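Local coordinates for protein CDP-glucose-4,6-dehydratase (Yersinia pseudotuberculosis, PDB 1RKX) that probably catalyses the NAD-dependent conversion of CDP-D-glucose to CDP-4-keto-6-deoxy-D-glucose by removing water from the sugar, at residues Ile2-Lys10 with Ser240-Thr251. Numbering follows the deposited sequence.
Sequences INNSFWQGK and SGYLLLAQKLYT
Phe6 lies with a face against Gln247 and an edge against Tyr250, on the flank of helix 236-251. Its CG stands anti to the backbone N (chi1 172°), which carries the ring out to the helix. One face receives the aliphatic stem of Gln247, whose CG sits nearly over the middle of the Phe6 ring, 3.4 Å from its centroid, a close CH-pi contact; beyond it the amide runs on almost parallel to the ring. The opposite face takes Lys10 CE nearer the rim. At its far edge Phe6 meets Tyr250 in a T-shaped stack, the planes 82° apart, with Phe6 CZ 3.5 Å from Tyr250 CG. Lys10, bent at chi2 and chi4, also lays CE over the Tyr250 face, then turns NZ back to Phe6 O (2.7 Å), in the plane of that carbonyl. The Tyr250 hydroxyl is hydrogen-bonded to the Glu82 carboxylate.

In this Rossmann-fold enzyme of the extended SDR family, the N-terminal segment leads into the first strand of the parallel sheet, 11-15, and here it lies beside a helix from much later in the chain. Trp7 fills the angle between that helix and the sheet, also touching Ile83 and Phe85 of strand 83-86. Leu243 CD2 packs over one face of the indole, while Ala246 CB abuts its edge, 3.6 Å from Trp7 CH2. Trp7 NE1 donates to a water (2.9 Å) that in turn donates to Gln247 OE1, at a distance (2.5 Å) short enough to make the water's position somewhat doubtful, and weakly to Leu243 O. The same OE1 accepts a weak, fairly straight bond from Asn3 N (3.4 Å). At the chain start, the poorly ordered Ile2 reaches with CD1 to Leu243 CD1 and to Ser240, and Trp28 of helix 20-31 touches the side chains of Ile2, Ser240 and Leu243.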
loop_
_atom_site.group_PDB
_atom_site.type_symbol
_atom_site.label_atom_id
_atom_site.label_comp_id
_atom_site.label_asym_id
_atom_site.label_seq_id
_atom_site.Cartn_x
_atom_site.Cartn_y
_atom_site.Cartn_z
ATOM N N ILE C 2 -29.459 -19.250 1.127
ATOM C CA ILE C 2 -29.165 -20.320 2.121
ATOM C C ILE C 2 -30.060 -21.533 1.884
ATOM O O ILE C 2 -31.280 -21.466 2.048
ATOM C CB ILE C 2 -29.356 -19.795 3.560
ATOM C CG1 ILE C 2 -28.300 -18.723 3.850
ATOM C CG2 ILE C 2 -29.260 -20.942 4.560
ATOM C CD1 ILE C 2 -28.399 -18.107 5.224
ATOM N N ASN C 3 -29.432 -22.641 1.498
ATOM C CA ASN C 3 -30.133 -23.886 1.202
ATOM C C ASN C 3 -30.442 -24.718 2.447
ATOM O O ASN C 3 -29.548 -25.332 3.032
ATOM C CB ASN C 3 -29.300 -24.713 0.220
ATOM C CG ASN C 3 -30.033 -25.938 -0.283
ATOM O OD1 ASN C 3 -30.477 -26.773 0.501
ATOM N ND2 ASN C 3 -30.162 -26.052 -1.601
ATOM N N ASN C 4 -31.714 -24.743 2.837
ATOM C CA ASN C 4 -32.152 -25.498 4.007
ATOM C C ASN C 4 -31.880 -26.986 3.819
ATOM O O ASN C 4 -31.473 -27.677 4.752
ATOM C CB ASN C 4 -33.647 -25.281 4.243
ATOM C CG ASN C 4 -34.009 -23.817 4.365
ATOM O OD1 ASN C 4 -33.499 -23.110 5.234
ATOM N ND2 ASN C 4 -34.892 -23.350 3.488
ATOM N N SER C 5 -32.115 -27.469 2.603
ATOM C CA SER C 5 -31.897 -28.869 2.268
ATOM C C SER C 5 -30.482 -29.314 2.628
ATOM O O SER C 5 -30.291 -30.378 3.218
ATOM C CB SER C 5 -32.141 -29.089 0.770
ATOM O OG SER C 5 -31.816 -30.411 0.380
ATOM N N PHE C 6 -29.501 -28.488 2.271
ATOM C CA PHE C 6 -28.087 -28.767 2.532
ATOM C C PHE C 6 -27.777 -29.075 3.994
ATOM O O PHE C 6 -27.025 -29.998 4.293
ATOM C CB PHE C 6 -27.230 -27.572 2.094
ATOM C CG PHE C 6 -25.782 -27.675 2.504
ATOM C CD1 PHE C 6 -24.880 -28.422 1.751
ATOM C CD2 PHE C 6 -25.327 -27.040 3.660
ATOM C CE1 PHE C 6 -23.545 -28.536 2.140
ATOM C CE2 PHE C 6 -23.991 -27.149 4.058
ATOM C CZ PHE C 6 -23.100 -27.897 3.296
ATOM N N TRP C 7 -28.351 -28.291 4.899
ATOM C CA TRP C 7 -28.098 -28.457 6.323
ATOM C C TRP C 7 -28.715 -29.680 6.978
ATOM O O TRP C 7 -28.269 -30.109 8.044
ATOM C CB TRP C 7 -28.519 -27.188 7.063
ATOM C CG TRP C 7 -27.684 -26.034 6.635
ATOM C CD1 TRP C 7 -27.985 -25.106 5.672
ATOM C CD2 TRP C 7 -26.341 -25.761 7.048
ATOM N NE1 TRP C 7 -26.905 -24.280 5.457
ATOM C CE2 TRP C 7 -25.883 -24.661 6.290
ATOM C CE3 TRP C 7 -25.476 -26.348 7.985
ATOM C CZ2 TRP C 7 -24.595 -24.130 6.439
ATOM C CZ3 TRP C 7 -24.191 -25.820 8.131
ATOM C CH2 TRP C 7 -23.767 -24.722 7.361
ATOM N N GLN C 8 -29.725 -30.252 6.337
ATOM C CA GLN C 8 -30.387 -31.428 6.885
ATOM C C GLN C 8 -29.396 -32.559 7.158
ATOM O O GLN C 8 -28.735 -33.055 6.248
ATOM C CB GLN C 8 -31.471 -31.917 5.919
ATOM C CG GLN C 8 -32.373 -32.997 6.495
ATOM C CD GLN C 8 -33.162 -32.515 7.701
ATOM O OE1 GLN C 8 -33.856 -31.499 7.638
ATOM N NE2 GLN C 8 -33.065 -33.248 8.807
ATOM N N GLY C 9 -29.290 -32.954 8.424
ATOM C CA GLY C 9 -28.395 -34.039 8.789
ATOM C C GLY C 9 -26.907 -33.734 8.896
ATOM O O GLY C 9 -26.127 -34.629 9.224
ATOM N N LYS C 10 -26.495 -32.501 8.613
ATOM C CA LYS C 10 -25.077 -32.150 8.709
ATOM C C LYS C 10 -24.645 -32.090 10.167
ATOM O O LYS C 10 -25.376 -31.580 11.018
ATOM C CB LYS C 10 -24.805 -30.792 8.051
ATOM C CG LYS C 10 -24.919 -30.775 6.532
ATOM C CD LYS C 10 -23.838 -31.621 5.884
ATOM C CE LYS C 10 -23.863 -31.505 4.369
ATOM N NZ LYS C 10 -25.169 -31.958 3.790
ATOM N N SER C 240 -26.227 -15.100 8.216
ATOM C CA SER C 240 -26.647 -15.634 6.924
ATOM C C SER C 240 -25.410 -15.756 6.047
ATOM O O SER C 240 -25.283 -16.698 5.271
ATOM C CB SER C 240 -27.697 -14.729 6.259
ATOM O OG SER C 240 -27.182 -13.447 5.932
ATOM N N GLY C 241 -24.488 -14.805 6.189
ATOM C CA GLY C 241 -23.262 -14.850 5.412
ATOM C C GLY C 241 -22.387 -16.018 5.832
ATOM O O GLY C 241 -21.792 -16.686 4.990
ATOM N N TYR C 242 -22.308 -16.266 7.139
ATOM C CA TYR C 242 -21.509 -17.379 7.667
ATOM C C TYR C 242 -22.040 -18.709 7.124
ATOM O O TYR C 242 -21.271 -19.587 6.745
ATOM C CB TYR C 242 -21.579 -17.428 9.199
ATOM C CG TYR C 242 -21.062 -16.205 9.936
ATOM C CD1 TYR C 242 -21.188 -16.111 11.323
ATOM C CD2 TYR C 242 -20.474 -15.138 9.253
ATOM C CE1 TYR C 242 -20.745 -14.987 12.015
ATOM C CE2 TYR C 242 -20.029 -13.998 9.943
ATOM C CZ TYR C 242 -20.169 -13.932 11.317
ATOM O OH TYR C 242 -19.759 -12.805 11.996
ATOM N N LEU C 243 -23.362 -18.851 7.106
ATOM C CA LEU C 243 -23.996 -20.080 6.622
ATOM C C LEU C 243 -23.744 -20.266 5.132
ATOM O O LEU C 243 -23.403 -21.361 4.685
ATOM C CB LEU C 243 -25.503 -20.050 6.902
ATOM C CG LEU C 243 -25.935 -20.105 8.373
ATOM C CD1 LEU C 243 -27.409 -19.735 8.496
ATOM C CD2 LEU C 243 -25.675 -21.496 8.940
ATOM N N LEU C 244 -23.907 -19.190 4.365
ATOM C CA LEU C 244 -23.679 -19.235 2.926
ATOM C C LEU C 244 -22.239 -19.639 2.639
ATOM O O LEU C 244 -21.973 -20.467 1.766
ATOM C CB LEU C 244 -23.964 -17.861 2.311
ATOM C CG LEU C 244 -23.746 -17.721 0.807
ATOM C CD1 LEU C 244 -24.684 -18.671 0.059
ATOM C CD2 LEU C 244 -24.008 -16.276 0.394
ATOM N N LEU C 245 -21.305 -19.046 3.374
ATOM C CA LEU C 245 -19.893 -19.359 3.202
ATOM C C LEU C 245 -19.608 -20.818 3.552
ATOM O O LEU C 245 -18.866 -21.495 2.843
ATOM C CB LEU C 245 -19.033 -18.450 4.088
ATOM C CG LEU C 245 -17.528 -18.742 4.106
ATOM C CD1 LEU C 245 -16.945 -18.586 2.713
ATOM C CD2 LEU C 245 -16.840 -17.795 5.088
ATOM N N ALA C 246 -20.191 -21.294 4.651
ATOM C CA ALA C 246 -19.984 -22.672 5.081
ATOM C C ALA C 246 -20.401 -23.642 3.982
ATOM O O ALA C 246 -19.700 -24.614 3.694
ATOM C CB ALA C 246 -20.783 -22.952 6.346
ATOM N N GLN C 247 -21.551 -23.374 3.378
ATOM C CA GLN C 247 -22.050 -24.243 2.325
ATOM C C GLN C 247 -21.069 -24.283 1.162
ATOM O O GLN C 247 -20.762 -25.351 0.637
ATOM C CB GLN C 247 -23.420 -23.762 1.837
ATOM C CG GLN C 247 -24.217 -24.860 1.161
ATOM C CD GLN C 247 -25.515 -24.364 0.568
ATOM O OE1 GLN C 247 -26.182 -23.494 1.137
ATOM N NE2 GLN C 247 -25.895 -24.928 -0.575
ATOM N N LYS C 248 -20.562 -23.118 0.770
ATOM C CA LYS C 248 -19.618 -23.049 -0.334
ATOM C C LYS C 248 -18.292 -23.725 -0.012
ATOM O O LYS C 248 -17.719 -24.395 -0.864
ATOM C CB LYS C 248 -19.391 -21.596 -0.758
ATOM C CG LYS C 248 -20.545 -21.026 -1.563
ATOM C CD LYS C 248 -20.189 -19.692 -2.182
ATOM C CE LYS C 248 -21.246 -19.248 -3.183
ATOM N NZ LYS C 248 -22.587 -19.090 -2.559
ATOM N N LEU C 249 -17.804 -23.548 1.213
ATOM C CA LEU C 249 -16.556 -24.188 1.623
ATOM C C LEU C 249 -16.735 -25.704 1.551
ATOM O O LEU C 249 -15.832 -26.432 1.141
ATOM C CB LEU C 249 -16.200 -23.792 3.060
ATOM C CG LEU C 249 -15.693 -22.364 3.289
ATOM C CD1 LEU C 249 -15.744 -22.036 4.778
ATOM C CD2 LEU C 249 -14.287 -22.225 2.738
ATOM N N TYR C 250 -17.912 -26.165 1.956
ATOM C CA TYR C 250 -18.218 -27.590 1.964
ATOM C C TYR C 250 -18.298 -28.169 0.554
ATOM O O TYR C 250 -17.597 -29.128 0.224
ATOM C CB TYR C 250 -19.550 -27.828 2.684
ATOM C CG TYR C 250 -19.882 -29.289 2.923
ATOM C CD1 TYR C 250 -19.712 -29.864 4.180
ATOM C CD2 TYR C 250 -20.359 -30.098 1.888
ATOM C CE1 TYR C 250 -20.010 -31.205 4.408
ATOM C CE2 TYR C 250 -20.656 -31.445 2.104
ATOM C CZ TYR C 250 -20.480 -31.990 3.365
ATOM O OH TYR C 250 -20.772 -33.319 3.585
ATOM N N THR C 251 -19.145 -27.566 -0.273
ATOM C CA THR C 251 -19.359 -28.038 -1.636
ATOM C C THR C 251 -18.292 -27.674 -2.659
ATOM O O THR C 251 -17.898 -28.520 -3.455
ATOM C CB THR C 251 -20.713 -27.551 -2.172
ATOM O OG1 THR C 251 -20.668 -26.131 -2.345
ATOM C CG2 THR C 251 -21.829 -27.902 -1.196
HETATM O O HOH W 1 -26.192 -22.359 3.357
#